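Local coordinates for protein homoserine dehydrogenase (Staphylococcus aureus M1064, PDB 4PG7) that catalyses the NAD(P)-dependent interconversion of homoserine and aspartate semialdehyde in the aspartate pathway of amino acid biosynthesis, at residues F148-A153 against G327-S332; G32-G37 against V97-G102. All blocks are in the same frame, centred on the assembly; numbering follows the deposited sequence.

Interaction 1 (F148-A153 against G327-S332)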
ATOM      1  N   PHE A 148     -11.847 -12.068 -10.119  1.00 51.61           N
ATOM      2  CA  PHE A 148     -11.039 -12.953  -9.279  1.00 52.19           C
ATOM      3  C   PHE A 148     -10.363 -12.265  -8.096  1.00 54.54           C
ATOM      4  O   PHE A 148      -9.469 -12.849  -7.481  1.00 54.47           O
ATOM      5  CB  PHE A 148     -10.021 -13.711 -10.136  1.00 53.83           C
ATOM      6  CG  PHE A 148      -9.128 -12.822 -10.971  1.00 56.63           C
ATOM      7  CD1 PHE A 148      -7.917 -12.337 -10.469  1.00 56.95           C
ATOM      8  CD2 PHE A 148      -9.478 -12.499 -12.273  1.00 58.35           C
ATOM      9  CE1 PHE A 148      -7.082 -11.530 -11.255  1.00 57.44           C
ATOM     10  CE2 PHE A 148      -8.652 -11.701 -13.058  1.00 59.14           C
ATOM     11  CZ  PHE A 148      -7.458 -11.218 -12.549  1.00 56.97           C
ATOM     12  N   GLU A 149     -10.808 -11.050  -7.762  1.00 56.36           N
ATOM     13  CA  GLU A 149     -10.303 -10.296  -6.597  1.00 56.09           C
ATOM     14  C   GLU A 149     -10.161 -11.165  -5.347  1.00 53.35           C
ATOM     15  O   GLU A 149      -9.132 -11.128  -4.680  1.00 52.62           O
ATOM     16  CB  GLU A 149     -11.218  -9.098  -6.279  1.00 55.92           C
ATOM     17  N   ALA A 150     -11.186 -11.952  -5.037  1.00 51.06           N
ATOM     18  CA  ALA A 150     -11.166 -12.792  -3.845  1.00 51.43           C
ATOM     19  C   ALA A 150     -10.090 -13.876  -3.927  1.00 53.80           C
ATOM     20  O   ALA A 150      -9.601 -14.348  -2.907  1.00 53.48           O
ATOM     21  CB  ALA A 150     -12.533 -13.420  -3.613  1.00 52.08           C
ATOM     22  N   SER A 151      -9.723 -14.260  -5.145  1.00 55.40           N
ATOM     23  CA  SER A 151      -8.685 -15.260  -5.370  1.00 60.90           C
ATOM     24  C   SER A 151      -7.277 -14.800  -4.921  1.00 65.46           C
ATOM     25  O   SER A 151      -6.394 -15.636  -4.722  1.00 62.15           O
ATOM     26  CB  SER A 151      -8.683 -15.662  -6.855  1.00 61.34           C
ATOM     27  OG  SER A 151      -8.513 -17.045  -7.012  1.00 62.04           O
ATOM     28  N   VAL A 152      -7.086 -13.487  -4.736  1.00 75.17           N
ATOM     29  CA  VAL A 152      -5.817 -12.911  -4.229  1.00 80.98           C
ATOM     30  C   VAL A 152      -6.006 -12.147  -2.901  1.00 85.78           C
ATOM     31  O   VAL A 152      -7.068 -11.577  -2.659  1.00 89.88           O
ATOM     32  CB  VAL A 152      -5.184 -11.958  -5.272  1.00 82.74           C
ATOM     33  CG1 VAL A 152      -5.295 -12.543  -6.679  1.00 80.91           C
ATOM     34  CG2 VAL A 152      -5.838 -10.578  -5.238  1.00 86.04           C
ATOM     35  N   ALA A 153      -4.982 -12.137  -2.046  1.00 92.65           N
ATOM     36  CA  ALA A 153      -5.009 -11.306  -0.813  1.00 93.75           C
ATOM     37  C   ALA A 153      -4.296  -9.961  -0.990  1.00 93.32           C
ATOM     38  O   ALA A 153      -3.150  -9.918  -1.440  1.00 87.45           O
ATOM     39  CB  ALA A 153      -4.446 -12.053   0.396  1.00 92.10           C
ATOM     40  N   GLY A 327     -14.763 -13.812   1.657  1.00 48.48           N
ATOM     41  CA  GLY A 327     -16.205 -13.811   1.407  1.00 48.02           C
ATOM     42  C   GLY A 327     -16.706 -12.414   1.099  1.00 49.74           C
ATOM     43  O   GLY A 327     -17.521 -12.212   0.191  1.00 47.31           O
ATOM     44  N   SER A 328     -16.217 -11.440   1.859  1.00 49.00           N
ATOM     45  CA  SER A 328     -16.618 -10.054   1.667  1.00 51.22           C
ATOM     46  C   SER A 328     -16.155  -9.532   0.299  1.00 49.61           C
ATOM     47  O   SER A 328     -16.869  -8.775  -0.360  1.00 49.96           O
ATOM     48  CB  SER A 328     -16.055  -9.191   2.799  1.00 54.70           C
ATOM     49  OG  SER A 328     -16.500  -7.866   2.666  1.00 58.75           O
ATOM     50  N   ALA A 329     -14.974  -9.959  -0.138  1.00 45.68           N
ATOM     51  CA  ALA A 329     -14.470  -9.566  -1.453  1.00 46.72           C
ATOM     52  C   ALA A 329     -15.311 -10.181  -2.585  1.00 47.03           C
ATOM     53  O   ALA A 329     -15.595  -9.514  -3.580  1.00 46.62           O
ATOM     54  CB  ALA A 329     -13.004  -9.945  -1.600  1.00 44.82           C
ATOM     55  N   VAL A 330     -15.724 -11.438  -2.416  1.00 45.71           N
ATOM     56  CA  VAL A 330     -16.606 -12.090  -3.378  1.00 44.86           C
ATOM     57  C   VAL A 330     -17.907 -11.302  -3.531  1.00 45.18           C
ATOM     58  O   VAL A 330     -18.353 -11.041  -4.649  1.00 46.10           O
ATOM     59  CB  VAL A 330     -16.952 -13.532  -2.962  1.00 44.56           C
ATOM     60  CG1 VAL A 330     -18.076 -14.093  -3.832  1.00 44.53           C
ATOM     61  CG2 VAL A 330     -15.728 -14.423  -3.048  1.00 43.68           C
ATOM     62  N   VAL A 331     -18.515 -10.922  -2.416  1.00 45.55           N
ATOM     63  CA  VAL A 331     -19.814 -10.243  -2.470  1.00 48.28           C
ATOM     64  C   VAL A 331     -19.662  -8.856  -3.080  1.00 51.93           C
ATOM     65  O   VAL A 331     -20.546  -8.372  -3.794  1.00 53.58           O
ATOM     66  CB  VAL A 331     -20.485 -10.165  -1.088  1.00 46.86           C
ATOM     67  CG1 VAL A 331     -21.771  -9.349  -1.155  1.00 47.07           C
ATOM     68  CG2 VAL A 331     -20.796 -11.570  -0.580  1.00 48.17           C
ATOM     69  N   SER A 332     -18.529  -8.220  -2.801  1.00 56.50           N
ATOM     70  CA  SER A 332     -18.210  -6.941  -3.413  1.00 58.90           C
ATOM     71  C   SER A 332     -18.153  -7.078  -4.932  1.00 57.74           C
ATOM     72  O   SER A 332     -18.813  -6.325  -5.647  1.00 59.81           O
ATOM     73  CB  SER A 332     -16.886  -6.413  -2.866  1.00 60.75           C
ATOM     74  OG  SER A 332     -16.549  -5.194  -3.484  1.00 62.29           O
TER
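Ala150 puts its lone methyl against one face of helix 323-339, where it meets the side chains of Ala329 and Val330. The fit is closest at Val330: its CG2 lies 3.4 Å from Ala150 CB, shorter than a usual methyl-methyl contact. Val330 has CG1 anti to its backbone N (chi1 169°), which leaves CG2 beside that N as the branch turned to Ala150. On Ala329 the touch is easier, CB to CB at 4.0 Å. Small side chains let the backbones come near, with Ala150 CA and Ala329 CA 5.2 Å apart. The single 3-10 turn 149-151 follows strand 146-147, an outermost strand of the parallel sheet in the nucleotide-binding domain, which is of Rossmann type, and helix 323-339 returns from much later in the chain to pack on that domain. Around the tight spot Ala123 touches both Ala150 and Val330, while Lys125 NZ hydrogen-bonds to Ala150 O. Toward Glu149 the packing opens: its CB comes no nearer than 5.1 Å to 327-332, and its carboxylate is not modelled, consistent with a mobile side chain. Ser328 and Ser332 mark the solvent-exposed side of the helix here.

Interaction 2 (G32-G37 against V97-G102)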
ATOM      1  N   GLY A  32     -17.602 -24.279   1.771  1.00 56.58           N
ATOM      2  CA  GLY A  32     -16.696 -24.392   2.923  1.00 54.25           C
ATOM      3  C   GLY A  32     -16.867 -23.175   3.805  1.00 51.95           C
ATOM      4  O   GLY A  32     -17.967 -22.620   3.887  1.00 50.72           O
ATOM      5  N   THR A  33     -15.790 -22.741   4.462  1.00 48.81           N
ATOM      6  CA  THR A  33     -15.865 -21.556   5.310  1.00 45.56           C
ATOM      7  C   THR A  33     -16.101 -20.318   4.464  1.00 40.24           C
ATOM      8  O   THR A  33     -16.861 -19.445   4.844  1.00 39.53           O
ATOM      9  CB  THR A  33     -14.586 -21.361   6.153  1.00 48.27           C
ATOM     10  OG1 THR A  33     -13.454 -21.344   5.282  1.00 53.22           O
ATOM     11  CG2 THR A  33     -14.427 -22.492   7.138  1.00 50.71           C
ATOM     12  N   VAL A  34     -15.476 -20.247   3.298  1.00 40.77           N
ATOM     13  CA  VAL A  34     -15.663 -19.075   2.431  1.00 40.54           C
ATOM     14  C   VAL A  34     -17.101 -19.065   1.869  1.00 40.21           C
ATOM     15  O   VAL A  34     -17.774 -18.031   1.886  1.00 39.86           O
ATOM     16  CB  VAL A  34     -14.620 -19.037   1.283  1.00 40.92           C
ATOM     17  CG1 VAL A  34     -14.923 -17.907   0.318  1.00 41.28           C
ATOM     18  CG2 VAL A  34     -13.202 -18.885   1.829  1.00 42.13           C
ATOM     19  N   GLY A  35     -17.552 -20.206   1.358  1.00 39.89           N
ATOM     20  CA  GLY A  35     -18.927 -20.328   0.829  1.00 41.27           C
ATOM     21  C   GLY A  35     -19.987 -20.006   1.862  1.00 39.87           C
ATOM     22  O   GLY A  35     -20.897 -19.222   1.602  1.00 39.22           O
ATOM     23  N   SER A  36     -19.839 -20.555   3.062  1.00 41.96           N
ATOM     24  CA  SER A  36     -20.760 -20.238   4.160  1.00 41.36           C
ATOM     25  C   SER A  36     -20.772 -18.757   4.465  1.00 40.42           C
ATOM     26  O   SER A  36     -21.843 -18.147   4.615  1.00 41.06           O
ATOM     27  CB  SER A  36     -20.386 -21.019   5.406  1.00 42.68           C
ATOM     28  OG  SER A  36     -20.347 -22.391   5.090  1.00 46.62           O
ATOM     29  N   GLY A  37     -19.578 -18.159   4.518  1.00 39.02           N
ATOM     30  CA  GLY A  37     -19.456 -16.723   4.714  1.00 37.85           C
ATOM     31  C   GLY A  37     -20.123 -15.903   3.639  1.00 37.96           C
ATOM     32  O   GLY A  37     -20.781 -14.914   3.941  1.00 39.12           O
ATOM     33  N   VAL A  97     -20.757 -18.201  -8.776  1.00 39.26           N
ATOM     34  CA  VAL A  97     -19.759 -17.852  -7.761  1.00 37.25           C
ATOM     35  C   VAL A  97     -19.035 -19.121  -7.353  1.00 36.95           C
ATOM     36  O   VAL A  97     -19.633 -20.023  -6.773  1.00 35.49           O
ATOM     37  CB  VAL A  97     -20.422 -17.231  -6.533  1.00 36.33           C
ATOM     38  CG1 VAL A  97     -19.370 -16.898  -5.474  1.00 36.35           C
ATOM     39  CG2 VAL A  97     -21.196 -15.989  -6.944  1.00 35.22           C
ATOM     40  N   GLU A  98     -17.753 -19.208  -7.689  1.00 37.12           N
ATOM     41  CA  GLU A  98     -16.992 -20.419  -7.426  1.00 38.01           C
ATOM     42  C   GLU A  98     -16.035 -20.227  -6.249  1.00 38.06           C
ATOM     43  O   GLU A  98     -15.176 -19.351  -6.268  1.00 38.56           O
ATOM     44  CB  GLU A  98     -16.236 -20.831  -8.682  1.00 38.66           C
ATOM     45  CG  GLU A  98     -15.524 -22.158  -8.566  1.00 39.37           C
ATOM     46  CD  GLU A  98     -14.063 -21.995  -8.169  1.00 40.70           C
ATOM     47  OE1 GLU A  98     -13.330 -21.293  -8.906  1.00 41.24           O
ATOM     48  OE2 GLU A  98     -13.659 -22.563  -7.130  1.00 39.51           O
ATOM     49  N   VAL A  99     -16.199 -21.076  -5.241  1.00 38.25           N
ATOM     50  CA  VAL A  99     -15.387 -21.062  -4.028  1.00 39.08           C
ATOM     51  C   VAL A  99     -14.979 -22.494  -3.679  1.00 39.87           C
ATOM     52  O   VAL A  99     -14.807 -22.833  -2.529  1.00 41.29           O
ATOM     53  CB  VAL A  99     -16.125 -20.386  -2.861  1.00 38.53           C
ATOM     54  CG1 VAL A  99     -16.295 -18.903  -3.147  1.00 41.20           C
ATOM     55  CG2 VAL A  99     -17.477 -21.017  -2.616  1.00 40.42           C
ATOM     56  N   MET A 100     -14.816 -23.317  -4.700  1.00 41.40           N
ATOM     57  CA  MET A 100     -14.561 -24.731  -4.536  1.00 45.92           C
ATOM     58  C   MET A 100     -13.064 -25.013  -4.414  1.00 45.59           C
ATOM     59  O   MET A 100     -12.665 -25.899  -3.666  1.00 44.50           O
ATOM     60  CB  MET A 100     -15.120 -25.488  -5.750  1.00 50.49           C
ATOM     61  CG  MET A 100     -14.977 -26.998  -5.695  1.00 54.12           C
ATOM     62  SD  MET A 100     -16.049 -27.755  -4.461  1.00 62.80           S
ATOM     63  CE  MET A 100     -17.584 -27.871  -5.379  1.00 61.42           C
ATOM     64  N   GLY A 101     -12.247 -24.268  -5.154  1.00 44.07           N
ATOM     65  CA  GLY A 101     -10.835 -24.582  -5.276  1.00 43.78           C
ATOM     66  C   GLY A 101     -10.622 -25.614  -6.353  1.00 44.89           C
ATOM     67  O   GLY A 101     -11.584 -26.126  -6.964  1.00 47.73           O
ATOM     68  N   GLY A 102      -9.356 -25.908  -6.609  1.00 42.98           N
ATOM     69  CA  GLY A 102      -8.972 -26.940  -7.569  1.00 43.49           C
ATOM     70  C   GLY A 102      -8.818 -26.422  -8.986  1.00 44.13           C
ATOM     71  O   GLY A 102      -9.412 -25.412  -9.365  1.00 43.86           O
TER
HETATM   72  O   HOH W   1     -15.672 -22.841   0.148  1.00 55.73           O
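Val99 overlaps the first turn of helix 33-53 with both of its methyls. CG2 sits over the backbone of Gly35, 3.8 Å from Gly35 CA, an approach this close because the glycine carries no side chain there. CG1 meets Val34 CG1 at 3.9 Å, the two valines crossing at a slant. A chi1 of -68° places Val99 CG1 beside its own backbone N and CG2 between that N and the carbonyl carbon, so that one branch reaches Val34 and the other Gly35.

Next to this apolar patch a water joins the two backbones. It accepts from Gly32 N at 2.9 Å and donates to Val99 O at 2.8 Å, with a weak, long third link from Gly35 N. Gly32 and Gly35 belong to what is probably the GxGxxG turn of a Rossmann-type domain, and the water sits much as the structural water of that fold does, between the glycine-rich turn and the end of strand 95-98. Gly32, at the N-cap, has its O gripped from opposite faces by Ser36 N and by Ser36 OG, the latter at 2.7 Å.

Beyond the strand end Glu98 folds back on its own loop. Its OE2 takes Gly101 N nearly along the C-O axis, and Met100 N on the anti side, 20° out of the carboxylate plane, while OE1 is held by Thr122 and Asn124. The two backbone N-H groups on OE2 hold the 99-101 loop in shape.

Between turn and strand, then, methyl packing supplies the closeness, and a single bridging water carries the polar link from Gly32 N to Val99 O.

Overall arrangement
Interactions 1 and 2 have centres 11 Å apart in the same nucleotide-binding domain. Along the chain they come in series: 32-37 and 97-102 pair first, then 148-153 meets 327-332. Interaction 2 joins helix 33-53 to the central strand 95-98; interaction 1 adds the loop after edge strand 146-147 and helix 323-339. That helix ties them together, since Val330 CG1 packs on Val97 CG1 at 3.5 Å, and its first turns also touch Val34. Ala123, after strand 119-122, borders both contacts. The late helix therefore completes the packing around the probable dinucleotide-binding turn, so residues far along the sequence help build this domain.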